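Local coordinates for protein ALKF (Bacillus cereus, PDB 3ZBO) that is of unknown function but is related to the HEAT-like repeat DNA glycosylases and has affinity for branched DNA structures, at residues Asp157-Val162 and His192-Glu197. Sequence-based numbering, arbitrary orientation. Where two conformers were deposited one is given.
Sequences DMLEMV and HEKAVE
Leu159 reaches from helix 152-165 toward helix 192-202 and lays its two methyl branches against different parts of the neighbour. CD2 of Leu159 lies 4.2 Å from the methyl CB of Ala195, and CD1 of Leu159 4.0 Å from CD of Lys194. This is the buried, apolar side of the contact, enclosed by its surroundings: Leu159 also touches Leu181, Leu191 and Ile198, and Ala195 leans on Ala185 of helix 171-187. A branched leucine suits the space between two helices whose local axes are 10.5 Å apart, and alanine on the facing turn is short enough to admit it.

Toward solvent the contact thins to a single polar bridge. Lys194 leaves its helix with CG anti to the backbone N (chi1 179°) and stays extended through CE, running past Leu159 in the opposite direction; only the last torsion bends, setting the ammonium beside Glu160. NZ of Lys194 donates to OE2 of Glu160 at 2.6 Å, a short salt bridge that uses the anti lone pair, the one turned away from OE1. The two side chains cross at about a right angle, and the bend of Glu160 at chi2 (-62°) helps bring its carboxylate toward helix 192-202 although CB itself does not point there. OE1 has a weak, long ion pair with Lys163, which may add a little positive potential around the carboxylate. Lysine fits this margin because its CG and CD methylenes lie alongside the CD1 branch of Leu159 while its charge stays at the partly exposed edge of the helix pair, where glutamate can meet it.

The two segments run almost parallel, 5° between their directions. Near-parallel alternate helices, with the connecting helix, here 171-187, packed against both through Leu181 and Ala185, are typical of the alpha-helical solenoid of HEAT-like repeat proteins such as AlkD.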
loop_
_atom_site.group_PDB
_atom_site.type_symbol
_atom_site.label_atom_id
_atom_site.label_comp_id
_atom_site.label_asym_id
_atom_site.label_seq_id
_atom_site.Cartn_x
_atom_site.Cartn_y
_atom_site.Cartn_z
ATOM N N ASP A 157 -3.838 1.278 20.493
ATOM C CA ASP A 157 -5.283 1.403 20.305
ATOM C C ASP A 157 -5.666 0.892 18.885
ATOM O O ASP A 157 -6.732 0.254 18.713
ATOM C CB ASP A 157 -5.698 2.868 20.463
ATOM C CG ASP A 157 -5.695 3.354 21.890
ATOM O OD1 ASP A 157 -5.632 2.547 22.796
ATOM O OD2 ASP A 157 -5.839 4.604 22.012
ATOM N N MET A 158 -4.799 1.149 17.906
ATOM C CA MET A 158 -4.991 0.600 16.572
ATOM C C MET A 158 -4.941 -0.923 16.566
ATOM O O MET A 158 -5.784 -1.569 15.860
ATOM C CB MET A 158 -3.950 1.186 15.609
ATOM C CG MET A 158 -4.218 2.672 15.333
ATOM S SD MET A 158 -2.902 3.431 14.457
ATOM C CE MET A 158 -3.181 2.790 12.796
ATOM N N LEU A 159 -4.042 -1.538 17.333
ATOM C CA LEU A 159 -4.039 -3.010 17.382
ATOM C C LEU A 159 -5.365 -3.540 17.942
ATOM O O LEU A 159 -5.888 -4.571 17.504
ATOM C CB LEU A 159 -2.914 -3.526 18.304
ATOM C CG LEU A 159 -1.520 -3.369 17.720
ATOM C CD1 LEU A 159 -0.437 -3.686 18.800
ATOM C CD2 LEU A 159 -1.328 -4.316 16.548
ATOM N N GLU A 160 -5.862 -2.831 19.018
ATOM C CA GLU A 160 -7.142 -3.257 19.591
ATOM C C GLU A 160 -8.309 -3.104 18.625
ATOM O O GLU A 160 -9.163 -3.994 18.567
ATOM C CB GLU A 160 -7.432 -2.438 20.843
ATOM C CG GLU A 160 -6.583 -2.790 22.021
ATOM C CD GLU A 160 -6.756 -4.200 22.510
ATOM O OE1 GLU A 160 -7.895 -4.727 22.518
ATOM O OE2 GLU A 160 -5.775 -4.846 22.926
ATOM N N MET A 161 -8.263 -2.066 17.782
ATOM C CA MET A 161 -9.273 -1.876 16.765
ATOM C C MET A 161 -9.215 -3.019 15.742
ATOM O O MET A 161 -10.240 -3.574 15.346
ATOM C CB MET A 161 -9.107 -0.520 16.126
ATOM C CG MET A 161 -10.129 -0.261 15.091
ATOM S SD MET A 161 -11.781 -0.114 15.754
ATOM C CE MET A 161 -11.502 1.025 17.104
ATOM N N VAL A 162 -8.011 -3.401 15.354
ATOM C CA VAL A 162 -7.927 -4.533 14.455
ATOM C C VAL A 162 -8.471 -5.813 15.136
ATOM O O VAL A 162 -9.315 -6.516 14.559
ATOM C CB VAL A 162 -6.450 -4.799 14.024
ATOM C CG1 VAL A 162 -6.350 -6.155 13.232
ATOM C CG2 VAL A 162 -5.937 -3.665 13.189
ATOM N N HIS A 192 5.875 -5.328 20.211
ATOM C CA HIS A 192 6.055 -6.704 19.650
ATOM C C HIS A 192 5.187 -7.741 20.342
ATOM O O HIS A 192 4.439 -8.512 19.669
ATOM C CB HIS A 192 7.535 -7.129 19.764
ATOM C CG HIS A 192 7.692 -8.546 19.377
ATOM N ND1 HIS A 192 8.059 -9.602 20.199
ATOM C CD2 HIS A 192 7.407 -9.079 18.181
ATOM C CE1 HIS A 192 8.067 -10.737 19.481
ATOM N NE2 HIS A 192 7.690 -10.420 18.250
ATOM N N GLU A 193 5.218 -7.788 21.685
ATOM C CA GLU A 193 4.491 -8.859 22.362
ATOM C C GLU A 193 2.997 -8.718 22.211
ATOM O O GLU A 193 2.329 -9.725 21.994
ATOM C CB GLU A 193 4.902 -8.910 23.849
ATOM C CG GLU A 193 6.436 -9.093 23.987
ATOM C CD GLU A 193 7.304 -7.750 23.666
ATOM O OE1 GLU A 193 6.803 -6.487 23.630
ATOM O OE2 GLU A 193 8.554 -8.008 23.407
ATOM N N LYS A 194 2.463 -7.479 22.265
ATOM C CA LYS A 194 1.001 -7.316 22.151
ATOM C C LYS A 194 0.546 -7.715 20.745
ATOM O O LYS A 194 -0.523 -8.260 20.609
ATOM C CB LYS A 194 0.621 -5.859 22.414
ATOM C CG LYS A 194 -0.846 -5.581 22.309
ATOM C CD LYS A 194 -1.215 -4.097 22.655
ATOM C CE LYS A 194 -2.716 -3.995 22.594
ATOM N NZ LYS A 194 -3.361 -4.365 23.893
ATOM N N ALA A 195 1.358 -7.356 19.729
ATOM C CA ALA A 195 0.945 -7.681 18.342
ATOM C C ALA A 195 0.890 -9.200 18.124
ATOM O O ALA A 195 0.021 -9.732 17.424
ATOM C CB ALA A 195 1.877 -6.986 17.300
ATOM N N VAL A 196 1.858 -9.898 18.724
ATOM C CA VAL A 196 1.884 -11.389 18.653
ATOM C C VAL A 196 0.615 -11.922 19.302
ATOM O O VAL A 196 -0.034 -12.834 18.742
ATOM C CB VAL A 196 3.192 -11.984 19.281
ATOM C CG1 VAL A 196 3.087 -13.469 19.481
ATOM C CG2 VAL A 196 4.382 -11.592 18.396
ATOM N N GLU A 197 0.245 -11.366 20.477
ATOM C CA GLU A 197 -0.917 -11.906 21.161
ATOM C C GLU A 197 -2.193 -11.550 20.385
ATOM O O GLU A 197 -3.066 -12.407 20.236
ATOM C CB GLU A 197 -0.910 -11.265 22.564
ATOM C CG GLU A 197 -2.157 -11.658 23.380
ATOM C CD GLU A 197 -2.361 -13.169 23.483
ATOM O OE1 GLU A 197 -1.344 -13.912 23.640
ATOM O OE2 GLU A 197 -3.556 -13.622 23.408
#